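Dihydroorotase (Saccharomyces cerevisiae S288C, PDB 6L0A) catalyses the reversible, zinc-dependent interconversion of N-carbamoyl-L-aspartate and (S)-dihydroorotate, the third step of de novo pyrimidine biosynthesis. Local coordinates at residues 21-24 / 25-29; 276-279 / 280-283. All blocks are in the same frame, centred on the assembly; numbering follows the deposited sequence.

Contact 1. Residues 21-24 / 25-29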
ATOM      1  N   ALA C  21       4.621  19.598  22.339  1.00 25.51           N
ATOM      2  CA  ALA C  21       3.404  20.257  21.870  1.00 21.04           C
ATOM      3  C   ALA C  21       2.383  19.257  21.348  1.00 21.20           C
ATOM      4  O   ALA C  21       1.174  19.443  21.532  1.00 20.67           O
ATOM      5  CB  ALA C  21       3.736  21.280  20.779  1.00 24.97           C
ATOM      6  N   MET C  22       2.841  18.201  20.668  1.00 21.60           N
ATOM      7  CA  MET C  22       1.902  17.194  20.190  1.00 20.06           C
ATOM      8  C   MET C  22       1.140  16.583  21.358  1.00 16.54           C
ATOM      9  O   MET C  22      -0.078  16.391  21.281  1.00 17.61           O
ATOM     10  CB  MET C  22       2.641  16.115  19.396  1.00 23.67           C
ATOM     11  CG  MET C  22       1.726  15.014  18.868  1.00 18.30           C
ATOM     12  SD  MET C  22       0.551  15.641  17.661  1.00 21.40           S
ATOM     13  CE  MET C  22       1.536  15.537  16.143  1.00 20.26           C
ATOM     14  N   CYS C  23       1.850  16.297  22.451  1.00 17.13           N
ATOM     15  CA  CYS C  23       1.228  15.736  23.647  1.00 20.77           C
ATOM     16  C   CYS C  23       0.200  16.689  24.244  1.00 18.95           C
ATOM     17  O   CYS C  23      -0.861  16.259  24.706  1.00 17.26           O
ATOM     18  CB  CYS C  23       2.304  15.407  24.677  1.00 19.52           C
ATOM     19  SG  CYS C  23       1.712  14.518  26.136  1.00 20.00           S
ATOM     20  N   GLU C  24       0.513  17.983  24.273  1.00 22.21           N
ATOM     21  CA  GLU C  24      -0.443  18.961  24.780  1.00 23.27           C
ATOM     22  C   GLU C  24      -1.697  19.014  23.923  1.00 22.93           C
ATOM     23  O   GLU C  24      -2.800  19.227  24.442  1.00 23.41           O
ATOM     24  CB  GLU C  24       0.220  20.337  24.848  1.00 26.39           C
ATOM     25  CG  GLU C  24       1.457  20.348  25.732  1.00 27.64           C
ATOM     26  CD  GLU C  24       2.015  21.739  25.940  1.00 41.66           C
ATOM     27  OE1 GLU C  24       1.455  22.701  25.366  1.00 39.90           O
ATOM     28  OE2 GLU C  24       3.014  21.866  26.682  1.00 44.71           O
ATOM     29  N   LEU C  25      -1.554  18.808  22.612  1.00 21.16           N
ATOM     30  CA  LEU C  25      -2.720  18.799  21.741  1.00 20.77           C
ATOM     31  C   LEU C  25      -3.569  17.558  21.974  1.00 19.05           C
ATOM     32  O   LEU C  25      -4.792  17.646  22.101  1.00 20.35           O
ATOM     33  CB  LEU C  25      -2.268  18.884  20.279  1.00 18.48           C
ATOM     34  CG  LEU C  25      -3.287  18.754  19.145  1.00 21.86           C
ATOM     35  CD1 LEU C  25      -4.454  19.720  19.301  1.00 22.63           C
ATOM     36  CD2 LEU C  25      -2.581  18.982  17.816  1.00 23.45           C
ATOM     37  N   VAL C  26      -2.932  16.394  22.061  1.00 17.16           N
ATOM     38  CA  VAL C  26      -3.648  15.134  21.899  1.00 19.85           C
ATOM     39  C   VAL C  26      -4.160  14.564  23.217  1.00 14.74           C
ATOM     40  O   VAL C  26      -5.214  13.932  23.236  1.00 15.85           O
ATOM     41  CB  VAL C  26      -2.731  14.135  21.175  1.00 21.32           C
ATOM     42  CG1 VAL C  26      -3.278  12.719  21.274  1.00 23.90           C
ATOM     43  CG2 VAL C  26      -2.583  14.564  19.718  1.00 18.70           C
ATOM     44  N   THR C  27      -3.435  14.762  24.310  1.00 16.10           N
ATOM     45  CA  THR C  27      -3.836  14.145  25.572  1.00 20.08           C
ATOM     46  C   THR C  27      -5.230  14.559  26.023  1.00 17.80           C
ATOM     47  O   THR C  27      -5.987  13.678  26.469  1.00 18.95           O
ATOM     48  CB  THR C  27      -2.788  14.442  26.653  1.00 19.86           C
ATOM     49  OG1 THR C  27      -1.519  13.933  26.233  1.00 19.49           O
ATOM     50  CG2 THR C  27      -3.178  13.770  27.981  1.00 18.37           C
ATOM     51  N   PRO C  28      -5.653  15.823  25.906  1.00 21.71           N
ATOM     52  CA  PRO C  28      -7.059  16.145  26.214  1.00 21.82           C
ATOM     53  C   PRO C  28      -8.055  15.455  25.299  1.00 22.77           C
ATOM     54  O   PRO C  28      -9.213  15.273  25.700  1.00 23.52           O
ATOM     55  CB  PRO C  28      -7.117  17.674  26.058  1.00 23.19           C
ATOM     56  CG  PRO C  28      -5.709  18.141  26.220  1.00 22.28           C
ATOM     57  CD  PRO C  28      -4.874  17.035  25.595  1.00 18.77           C
ATOM     58  N   LYS C  29      -7.652  15.066  24.082  1.00 18.97           N
ATOM     59  CA  LYS C  29      -8.580  14.421  23.161  1.00 19.04           C
ATOM     60  C   LYS C  29      -8.948  13.003  23.575  1.00 15.82           C
ATOM     61  O   LYS C  29      -9.909  12.449  23.027  1.00 18.27           O
ATOM     62  CB  LYS C  29      -7.992  14.400  21.743  1.00 18.72           C
ATOM     63  CG  LYS C  29      -7.465  15.751  21.277  1.00 18.74           C
ATOM     64  CD  LYS C  29      -8.628  16.719  21.082  1.00 24.57           C
ATOM     65  CE  LYS C  29      -8.176  17.993  20.382  1.00 30.29           C
ATOM     66  NZ  LYS C  29      -7.265  18.777  21.256  1.00 36.75           N
TER
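Thr-27 reaches back one turn of helix 20-32 and grips the carbonyl of Cys-23 twice. Its backbone N donates to Cys-23 O at 3.0 Å in a nearly straight bond (164° at the hydrogen), and its hydroxyl OG1 donates to the same Cys-23 O at 2.9 Å. The two donors come in from opposite faces of the carbonyl plane. The hydroxyl can do this because OG1 lies beside its own backbone N (chi1 -59°), turned back along the helix. On another side, Met-22, with CG anti to the backbone N and the chain bent at chi2, brings SD to 3.9 Å from Val-26 CG2, while Val-26 N bonds to Met-22 O. Pro-28 has no N-H to give, and its CD rests 3.2 Å from Glu-24 O, where the helix kinks. Lys-29 N bonds to Val-26 O instead of Leu-25 O, and NZ curls back to donate to Leu-25 O at 2.8 Å. Further out, Leu-61 and Leu-64 of helix 51-64 pack on Cys-23 and Thr-27. In this helix of the beta-alpha-beta unit with strands 11-15 and 37-40, Lys-29 NZ thus stands in for a missing backbone donor at the proline kink, and the buried threonine hydroxyl finds an acceptor within its own helix.

Contact 2. Residues 276-279 / 280-283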
ATOM      1  N   GLY C 276       0.773   5.298  10.912  1.00 14.21           N
ATOM      2  CA  GLY C 276      -0.140   5.603  11.999  1.00 12.78           C
ATOM      3  C   GLY C 276      -1.377   6.370  11.593  1.00 15.84           C
ATOM      4  O   GLY C 276      -1.322   7.290  10.763  1.00 14.32           O
ATOM      5  N   VAL C 277      -2.505   5.999  12.195  1.00 10.78           N
ATOM      6  CA  VAL C 277      -3.788   6.651  11.982  1.00 12.34           C
ATOM      7  C   VAL C 277      -4.162   7.349  13.281  1.00 14.57           C
ATOM      8  O   VAL C 277      -3.994   6.775  14.363  1.00 13.54           O
ATOM      9  CB  VAL C 277      -4.865   5.629  11.571  1.00 14.25           C
ATOM     10  CG1 VAL C 277      -6.273   6.264  11.593  1.00 13.72           C
ATOM     11  CG2 VAL C 277      -4.539   5.026  10.179  1.00 14.39           C
ATOM     12  N   TYR C 278      -4.659   8.587  13.178  1.00 15.81           N
ATOM     13  CA  TYR C 278      -5.063   9.363  14.350  1.00 13.23           C
ATOM     14  C   TYR C 278      -6.569   9.238  14.553  1.00 17.53           C
ATOM     15  O   TYR C 278      -7.358   9.830  13.806  1.00 19.92           O
ATOM     16  CB  TYR C 278      -4.673  10.834  14.222  1.00 17.54           C
ATOM     17  CG  TYR C 278      -5.221  11.617  15.393  1.00 17.43           C
ATOM     18  CD1 TYR C 278      -4.629  11.521  16.642  1.00 16.51           C
ATOM     19  CD2 TYR C 278      -6.366  12.397  15.264  1.00 20.90           C
ATOM     20  CE1 TYR C 278      -5.142  12.215  17.746  1.00 17.47           C
ATOM     21  CE2 TYR C 278      -6.894  13.095  16.366  1.00 21.22           C
ATOM     22  CZ  TYR C 278      -6.279  12.988  17.599  1.00 19.10           C
ATOM     23  OH  TYR C 278      -6.793  13.677  18.692  1.00 20.04           O
ATOM     24  N   SER C 279      -6.969   8.519  15.601  1.00 15.00           N
ATOM     25  CA  SER C 279      -8.376   8.273  15.863  1.00 15.34           C
ATOM     26  C   SER C 279      -8.844   8.793  17.219  1.00 18.04           C
ATOM     27  O   SER C 279     -10.024   8.623  17.546  1.00 18.35           O
ATOM     28  CB  SER C 279      -8.684   6.770  15.760  1.00 16.66           C
ATOM     29  OG  SER C 279      -7.871   6.028  16.656  1.00 16.27           O
ATOM     30  N   GLN C 280      -7.974   9.427  18.010  1.00 14.90           N
ATOM     31  CA  GLN C 280      -8.330   9.714  19.406  1.00 15.54           C
ATOM     32  C   GLN C 280      -9.540  10.634  19.507  1.00 20.58           C
ATOM     33  O   GLN C 280     -10.426  10.405  20.341  1.00 16.21           O
ATOM     34  CB  GLN C 280      -7.151  10.333  20.144  1.00 17.28           C
ATOM     35  CG  GLN C 280      -7.183  10.061  21.639  1.00 14.88           C
ATOM     36  CD  GLN C 280      -6.829   8.620  21.947  1.00 15.65           C
ATOM     37  OE1 GLN C 280      -5.685   8.209  21.764  1.00 18.48           O
ATOM     38  NE2 GLN C 280      -7.816   7.832  22.377  1.00 14.45           N
ATOM     39  N   SER C 281      -9.597  11.676  18.669  1.00 20.23           N
ATOM     40  CA  SER C 281     -10.616  12.722  18.815  1.00 21.17           C
ATOM     41  C   SER C 281     -12.043  12.205  18.673  1.00 22.82           C
ATOM     42  O   SER C 281     -12.980  12.861  19.152  1.00 22.92           O
ATOM     43  CB  SER C 281     -10.379  13.840  17.792  1.00 21.88           C
ATOM     44  OG  SER C 281      -9.277  14.666  18.150  1.00 18.90           O
ATOM     45  N   PHE C 282     -12.250  11.061  18.023  1.00 18.80           N
ATOM     46  CA  PHE C 282     -13.597  10.533  17.848  1.00 19.60           C
ATOM     47  C   PHE C 282     -13.628   9.042  18.110  1.00 17.02           C
ATOM     48  O   PHE C 282     -14.438   8.323  17.524  1.00 16.14           O
ATOM     49  CB  PHE C 282     -14.136  10.860  16.449  1.00 20.13           C
ATOM     50  CG  PHE C 282     -14.150  12.330  16.161  1.00 19.05           C
ATOM     51  CD1 PHE C 282     -15.234  13.109  16.538  1.00 26.96           C
ATOM     52  CD2 PHE C 282     -13.069  12.946  15.558  1.00 22.83           C
ATOM     53  CE1 PHE C 282     -15.245  14.470  16.296  1.00 27.11           C
ATOM     54  CE2 PHE C 282     -13.070  14.307  15.320  1.00 26.15           C
ATOM     55  CZ  PHE C 282     -14.161  15.069  15.691  1.00 25.06           C
ATOM     56  N   ALA C 283     -12.760   8.576  19.016  1.00 16.59           N
ATOM     57  CA  ALA C 283     -12.517   7.149  19.196  1.00 16.98           C
ATOM     58  C   ALA C 283     -13.812   6.364  19.383  1.00 19.68           C
ATOM     59  O   ALA C 283     -14.110   5.445  18.618  1.00 16.20           O
ATOM     60  CB  ALA C 283     -11.570   6.947  20.384  1.00 15.01           C
TER
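Tyr-278 lays one face of its ring over the start of the next turn: Gln-280 N sits 3.9 Å from the ring plane, above its centre, and Gln-280 CB touches Tyr-278 CE1 at 3.7 Å. At the ring's edge, in its plane, the phenol OH meets Ser-281 OG in a short hydrogen bond of 2.7 Å, in which either oxygen could be the donor. With CG opposite its own backbone N (chi1 175°), the tyrosine swings forward along the chain, so that the ring face covers Gln-280 N while OH reaches Ser-281. The Gln-280 amide is turned 83° from the ring and heads elsewhere, its NE2 donating to Asp-12. In the backbone, Ser-279 O takes a weak bond from Phe-282 N at 3.3 Å and touches Ala-283 CB at 3.6 Å. This is the 3-10 turn that leads into helix 283-293, with Phe-282 at the N-cap position. Ser-259 OG bonds to Ser-279 N and, weakly, to Gln-280 N, tying the turn to an earlier part of the same loop, just after strand 253-255. Upstream, Gly-276 touches the bound malate, so the segment runs from the active-site pocket to the helix start. Tyr-278, Gln-280 and Ser-281 all pack against helix 20-32, and the turn lies against that helix on its way from the loop after strand 253-255 into helix 283-293.

Contact 1 comes early in the chain, on helix 20-32 of the beta-alpha-beta unit formed with strands 11-15 and 37-40; contact 2 comes much later, in the loop between strand 253-255 and helix 283-293. Their centres are only 12 Å apart, and the two touch directly: Lys-29 CB packs 3.4 Å from Tyr-278 OH, and Val-26 CG2 lies 4.0 Å from Tyr-278 CE1. Early and late parts of the TIM-barrel-type fold are thus brought side by side. The side chains of Val-26 and Gln-280 are each about 7 Å from that of His-16, a zinc ligand. Contact 2 reaches the malate pocket through Gly-276, whereas contact 1 does not touch the ligand.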